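Local coordinates for protein cytochrome P450 (Rhodococcus erythropolis, PDB 3WEC) that uses a haem group to hydroxylate the quinoline nitrogen of an aurachin RE precursor, the step that gives these alkaloids their antibiotic activity, at residues 265-270 with 403-408; 277-282 with 342-347. All blocks are in the same frame, centred on the assembly; numbering follows the deposited sequence.

Contact 1. Residues 265-270 with 403-408; sequences MLITFS and ETLSVA
A small, buried, wholly apolar contact, 141 Å² summed over both sides, packs Leu405, on the loop leading into strand 407-410, against Leu266 and Ile267 in the last turns of the long helix 240-271. Leu405 does most of the work. Its CG stands anti to the backbone N (chi1 -160°), which carries the two methyls off the loop towards the helix, and each methyl finds a different residue. CD1 meets CG1 of Ile267 at 3.8 Å, while CD2 lies 4.0 Å from CB of Leu266, so the fork of the leucine spans two consecutive helical positions. Ile267 reaches the loop with its longer branch: CG1 is anti to the carbonyl carbon (chi1 -58°), and the side chain runs at a slant across that of Leu405. Leu266 makes its nearest approach with CB, the root of its side chain. Further along, Val407 also turns towards the helix, but its CG1 stops 4.7 Å from CG of Leu266, a looser approach.

In the P450 fold this is the long distal helix, which crosses the molecule past the haem, and the contact lies at its C-terminal end. Strand 407-410 pairs antiparallel with strand 384-387 close to the chain's C terminus, and this two-stranded antiparallel sheet covers the helix end from one side. Ile385 of the partner strand touches both Leu266 and Val407, and Ser270 OG hydrogen-bonds the backbone N of Val387. Leu378 of helix 364-381 packs on Leu266 as well, and Ala148 and Val149 of helix 148-153 touch Leu405.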
loop_
_atom_site.group_PDB
_atom_site.type_symbol
_atom_site.label_atom_id
_atom_site.label_comp_id
_atom_site.label_asym_id
_atom_site.label_seq_id
_atom_site.Cartn_x
_atom_site.Cartn_y
_atom_site.Cartn_z
ATOM N N MET A 265 -6.624 -11.540 -1.866
ATOM C CA MET A 265 -7.977 -11.913 -1.418
ATOM C C MET A 265 -8.434 -13.149 -2.153
ATOM O O MET A 265 -8.900 -14.128 -1.548
ATOM C CB MET A 265 -8.983 -10.784 -1.667
ATOM C CG MET A 265 -10.373 -11.106 -1.145
ATOM S SD MET A 265 -11.535 -9.792 -1.488
ATOM C CE MET A 265 -11.190 -8.670 -0.148
ATOM N N LEU A 266 -8.268 -13.091 -3.468
ATOM C CA LEU A 266 -8.542 -14.201 -4.382
ATOM C C LEU A 266 -7.818 -15.527 -4.004
ATOM O O LEU A 266 -8.456 -16.555 -3.772
ATOM C CB LEU A 266 -8.205 -13.740 -5.807
ATOM C CG LEU A 266 -9.308 -13.226 -6.742
ATOM C CD1 LEU A 266 -10.728 -13.160 -6.141
ATOM C CD2 LEU A 266 -8.957 -11.941 -7.444
ATOM N N ILE A 267 -6.489 -15.461 -3.906
ATOM C CA ILE A 267 -5.649 -16.577 -3.465
ATOM C C ILE A 267 -6.158 -17.141 -2.142
ATOM O O ILE A 267 -6.211 -18.332 -1.977
ATOM C CB ILE A 267 -4.170 -16.124 -3.294
ATOM C CG1 ILE A 267 -3.621 -15.539 -4.607
ATOM C CG2 ILE A 267 -3.288 -17.254 -2.753
ATOM C CD1 ILE A 267 -2.350 -14.727 -4.482
ATOM N N THR A 268 -6.507 -16.266 -1.197
ATOM C CA THR A 268 -6.950 -16.701 0.149
ATOM C C THR A 268 -8.333 -17.393 0.180
ATOM O O THR A 268 -8.511 -18.416 0.837
ATOM C CB THR A 268 -6.884 -15.507 1.128
ATOM O OG1 THR A 268 -5.615 -14.881 1.017
ATOM C CG2 THR A 268 -7.086 -15.934 2.575
ATOM N N PHE A 269 -9.318 -16.866 -0.530
ATOM C CA PHE A 269 -10.591 -17.603 -0.635
ATOM C C PHE A 269 -10.520 -18.885 -1.489
ATOM O O PHE A 269 -11.364 -19.766 -1.348
ATOM C CB PHE A 269 -11.736 -16.681 -1.075
ATOM C CG PHE A 269 -12.169 -15.703 -0.012
ATOM C CD1 PHE A 269 -12.577 -16.145 1.242
ATOM C CD2 PHE A 269 -12.186 -14.348 -0.263
ATOM C CE1 PHE A 269 -12.977 -15.253 2.222
ATOM C CE2 PHE A 269 -12.584 -13.447 0.719
ATOM C CZ PHE A 269 -12.985 -13.900 1.958
ATOM N N SER A 270 -9.510 -19.001 -2.347
ATOM C CA SER A 270 -9.241 -20.221 -3.108
ATOM C C SER A 270 -8.716 -21.282 -2.145
ATOM O O SER A 270 -9.138 -22.446 -2.159
ATOM C CB SER A 270 -8.201 -19.962 -4.204
ATOM O OG SER A 270 -8.029 -21.096 -5.053
ATOM N N GLU A 403 2.031 -11.600 -9.450
ATOM C CA GLU A 403 2.393 -10.971 -10.724
ATOM C C GLU A 403 1.316 -11.238 -11.785
ATOM O O GLU A 403 0.968 -10.347 -12.542
ATOM C CB GLU A 403 3.803 -11.491 -11.194
ATOM C CG GLU A 403 4.250 -11.112 -12.608
ATOM C CD GLU A 403 5.727 -10.732 -12.708
ATOM O OE1 GLU A 403 6.509 -11.479 -13.356
ATOM O OE2 GLU A 403 6.106 -9.663 -12.149
ATOM N N THR A 404 0.870 -12.498 -11.848
ATOM C CA THR A 404 -0.172 -13.019 -12.740
ATOM C C THR A 404 -1.115 -13.892 -11.886
ATOM O O THR A 404 -0.781 -14.241 -10.744
ATOM C CB THR A 404 0.363 -13.885 -13.937
ATOM O OG1 THR A 404 0.910 -15.133 -13.480
ATOM C CG2 THR A 404 1.364 -13.147 -14.846
ATOM N N LEU A 405 -2.284 -14.255 -12.415
ATOM C CA LEU A 405 -3.238 -15.047 -11.622
ATOM C C LEU A 405 -4.292 -15.657 -12.534
ATOM O O LEU A 405 -4.973 -14.930 -13.273
ATOM C CB LEU A 405 -3.873 -14.169 -10.520
ATOM C CG LEU A 405 -4.521 -14.852 -9.305
ATOM C CD1 LEU A 405 -3.508 -15.630 -8.452
ATOM C CD2 LEU A 405 -5.240 -13.813 -8.460
ATOM N N SER A 406 -4.375 -16.988 -12.553
ATOM C CA SER A 406 -5.447 -17.676 -13.280
ATOM C C SER A 406 -6.497 -18.088 -12.289
ATOM O O SER A 406 -6.193 -18.788 -11.331
ATOM C CB SER A 406 -4.924 -18.914 -13.989
ATOM O OG SER A 406 -3.604 -18.623 -14.362
ATOM N N VAL A 407 -7.724 -17.631 -12.497
ATOM C CA VAL A 407 -8.785 -17.985 -11.567
ATOM C C VAL A 407 -9.919 -18.654 -12.295
ATOM O O VAL A 407 -10.367 -18.188 -13.346
ATOM C CB VAL A 407 -9.272 -16.803 -10.675
ATOM C CG1 VAL A 407 -8.293 -15.633 -10.687
ATOM C CG2 VAL A 407 -10.660 -16.335 -11.049
ATOM N N ALA A 408 -10.355 -19.767 -11.733
ATOM C CA ALA A 408 -11.589 -20.400 -12.155
ATOM C C ALA A 408 -12.664 -19.944 -11.196
ATOM O O ALA A 408 -12.439 -19.765 -9.999
ATOM C CB ALA A 408 -11.463 -21.904 -12.157
#

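Contact 2. Residues 277-282 with 342-347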
loop_
_atom_site.group_PDB
_atom_site.type_symbol
_atom_site.label_atom_id
_atom_site.label_comp_id
_atom_site.label_asym_id
_atom_site.label_seq_id
_atom_site.Cartn_x
_atom_site.Cartn_y
_atom_site.Cartn_z
ATOM N N GLU A 277 -17.569 -19.338 1.754
ATOM C CA GLU A 277 -18.934 -19.813 1.956
ATOM C C GLU A 277 -19.650 -19.029 3.072
ATOM O O GLU A 277 -20.804 -18.604 2.900
ATOM C CB GLU A 277 -18.960 -21.333 2.210
ATOM C CG GLU A 277 -19.305 -22.138 0.964
ATOM C CD GLU A 277 -18.758 -23.557 0.979
ATOM O OE1 GLU A 277 -18.941 -24.284 1.987
ATOM O OE2 GLU A 277 -18.159 -23.960 -0.041
ATOM N N GLN A 278 -18.941 -18.812 4.184
ATOM C CA GLN A 278 -19.396 -17.962 5.295
ATOM C C GLN A 278 -19.826 -16.563 4.840
ATOM O O GLN A 278 -20.872 -16.076 5.267
ATOM C CB GLN A 278 -18.283 -17.808 6.339
ATOM C CG GLN A 278 -17.740 -19.115 6.894
ATOM C CD GLN A 278 -18.387 -19.515 8.207
ATOM O OE1 GLN A 278 -19.596 -19.768 8.285
ATOM N NE2 GLN A 278 -17.572 -19.586 9.253
ATOM N N VAL A 279 -19.016 -15.927 3.985
ATOM C CA VAL A 279 -19.306 -14.573 3.497
ATOM C C VAL A 279 -20.600 -14.506 2.644
ATOM O O VAL A 279 -21.524 -13.652 2.888
ATOM C CB VAL A 279 -18.101 -13.938 2.752
ATOM C CG1 VAL A 279 -18.479 -12.598 2.133
ATOM C CG2 VAL A 279 -16.907 -13.781 3.687
ATOM N N ARG A 280 -20.632 -15.320 1.569
ATOM C CA ARG A 280 -21.814 -15.428 0.691
ATOM C C ARG A 280 -23.116 -15.781 1.462
ATOM O O ARG A 280 -24.222 -15.321 1.095
ATOM C CB ARG A 280 -21.586 -16.419 -0.493
ATOM C CG ARG A 280 -22.789 -16.506 -1.452
ATOM C CD ARG A 280 -22.677 -17.609 -2.503
ATOM N NE ARG A 280 -22.885 -18.940 -1.928
ATOM C CZ ARG A 280 -21.917 -19.661 -1.368
ATOM N NH1 ARG A 280 -20.672 -19.180 -1.312
ATOM N NH2 ARG A 280 -22.184 -20.850 -0.853
ATOM N N ALA A 281 -22.971 -16.580 2.528
ATOM C CA ALA A 281 -24.098 -16.916 3.404
ATOM C C ALA A 281 -24.342 -15.925 4.554
ATOM O O ALA A 281 -25.464 -15.838 5.036
ATOM C CB ALA A 281 -23.979 -18.346 3.936
ATOM N N ASN A 282 -23.313 -15.196 4.993
ATOM C CA ASN A 282 -23.455 -14.200 6.074
ATOM C C ASN A 282 -22.886 -12.841 5.693
ATOM O O ASN A 282 -21.764 -12.513 6.084
ATOM C CB ASN A 282 -22.743 -14.650 7.353
ATOM C CG ASN A 282 -22.975 -16.102 7.678
ATOM O OD1 ASN A 282 -24.104 -16.562 7.713
ATOM N ND2 ASN A 282 -21.888 -16.833 7.930
ATOM N N PHE A 342 -6.977 -18.193 9.016
ATOM C CA PHE A 342 -7.747 -17.203 8.329
ATOM C C PHE A 342 -9.191 -17.459 8.712
ATOM O O PHE A 342 -9.757 -18.512 8.381
ATOM C CB PHE A 342 -7.518 -17.251 6.800
ATOM C CG PHE A 342 -8.411 -16.296 6.009
ATOM C CD1 PHE A 342 -9.484 -16.781 5.271
ATOM C CD2 PHE A 342 -8.164 -14.924 5.990
ATOM C CE1 PHE A 342 -10.289 -15.917 4.550
ATOM C CE2 PHE A 342 -8.951 -14.061 5.245
ATOM C CZ PHE A 342 -10.029 -14.560 4.537
ATOM N N SER A 343 -9.769 -16.506 9.446
ATOM C CA SER A 343 -11.171 -16.604 9.863
ATOM C C SER A 343 -11.886 -15.277 9.642
ATOM O O SER A 343 -11.506 -14.260 10.208
ATOM C CB SER A 343 -11.296 -17.055 11.318
ATOM O OG SER A 343 -12.641 -16.955 11.767
ATOM N N VAL A 344 -12.918 -15.311 8.810
ATOM C CA VAL A 344 -13.688 -14.123 8.455
ATOM C C VAL A 344 -14.746 -13.855 9.525
ATOM O O VAL A 344 -15.513 -12.886 9.446
ATOM C CB VAL A 344 -14.383 -14.322 7.088
ATOM C CG1 VAL A 344 -15.376 -13.220 6.818
ATOM C CG2 VAL A 344 -13.372 -14.392 5.962
ATOM N N THR A 345 -14.808 -14.709 10.536
ATOM C CA THR A 345 -15.790 -14.471 11.587
ATOM C C THR A 345 -15.205 -13.869 12.867
ATOM O O THR A 345 -15.935 -13.627 13.816
ATOM C CB THR A 345 -16.660 -15.705 11.871
ATOM O OG1 THR A 345 -15.817 -16.835 12.095
ATOM C CG2 THR A 345 -17.572 -15.984 10.686
ATOM N N ARG A 346 -13.900 -13.610 12.876
ATOM C CA ARG A 346 -13.245 -12.870 13.961
ATOM C C ARG A 346 -14.011 -11.620 14.417
ATOM O O ARG A 346 -14.110 -10.638 13.673
ATOM C CB ARG A 346 -11.835 -12.457 13.545
ATOM C CG ARG A 346 -10.757 -13.391 14.038
ATOM C CD ARG A 346 -9.406 -12.982 13.475
ATOM N NE ARG A 346 -8.568 -14.146 13.170
ATOM C CZ ARG A 346 -8.123 -15.022 14.070
ATOM N NH1 ARG A 346 -7.353 -16.033 13.684
ATOM N NH2 ARG A 346 -8.430 -14.882 15.351
ATOM N N PRO A 347 -14.547 -11.658 15.650
ATOM C CA PRO A 347 -15.292 -10.534 16.204
ATOM C C PRO A 347 -14.331 -9.573 16.911
ATOM O O PRO A 347 -14.457 -9.322 18.110
ATOM C CB PRO A 347 -16.248 -11.212 17.193
ATOM C CG PRO A 347 -15.636 -12.557 17.521
ATOM C CD PRO A 347 -14.443 -12.769 16.618
#
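Val344 CG1 is anti to the backbone N (chi1 170°) and Val279 CG2 anti to its carbonyl carbon, and these two settings bring one methyl of each valine together at 3.5 Å, a tight fit for two carbon atoms. The side chains meet at about a right angle, with Val344 CG1 making the nearest approach. Val279 lies on helix 273-281, and Val344 on the irregular chain that precedes the haem-binding cysteine.

Beside this pair, Gln278 and Thr345 also cross nearly perpendicularly. Gln278 folds at chi2 (-96°), placing NE2 3.9 Å from CG2 of Thr345, a van der Waals approach of an amide end to a methyl. Thr345 is held from behind. Its OG1 donates to OG of Ser343 over 3.2 Å, and its backbone N makes a weak bond to the same oxygen. With the hydroxyl turned inward, the methyl is the branch left for Gln278. These bonds lie within a type I turn from Ser343 to Arg346, which projects Val344 and Thr345 side by side towards the helix. Across from them the helix is ending, and Asn282 is the first residue to leave its geometry.

Both valines are buried: Ala289 of helix 286-296 touches each, and Leu375 of helix 364-381 packs on Val279. Gln278 and Thr345 lie nearer the surface. A further tie between helix and turn comes from Gln275, whose OE1 accepts the backbone N-H of Val344. Arg346, at the end of the turn, forms salt bridges with Glu292 through NE and with Glu337 through NH2. Glu292 and Arg295 fit the ExxR motif of the K helix, and with Arg346 they make up the ERR triad characteristic of the cytochrome P450 meander region.

Contacts 1 and 2 lie on the same side of the chain's centre, 18 Å apart between their centres, and are joined by aromatic packing. Phe269 of helix 240-271 meets Phe342 edge-to-face, with CE1 of each ring 3.6 Å apart, and Thr268 CG2 lies 3.7 Å from Phe342 CG. Phe269 CE1 also comes within 3.9 Å of Val344 CG2. Helix 240-271 runs almost directly into helix 273-281, so one continuous piece of chain supplies a partner to each contact. Both lie away from the haem and substrate sites; in contact 1 the Leu266 side chain is about 14 Å from the haem. The two join parts of the fold around the far end of helix 240-271.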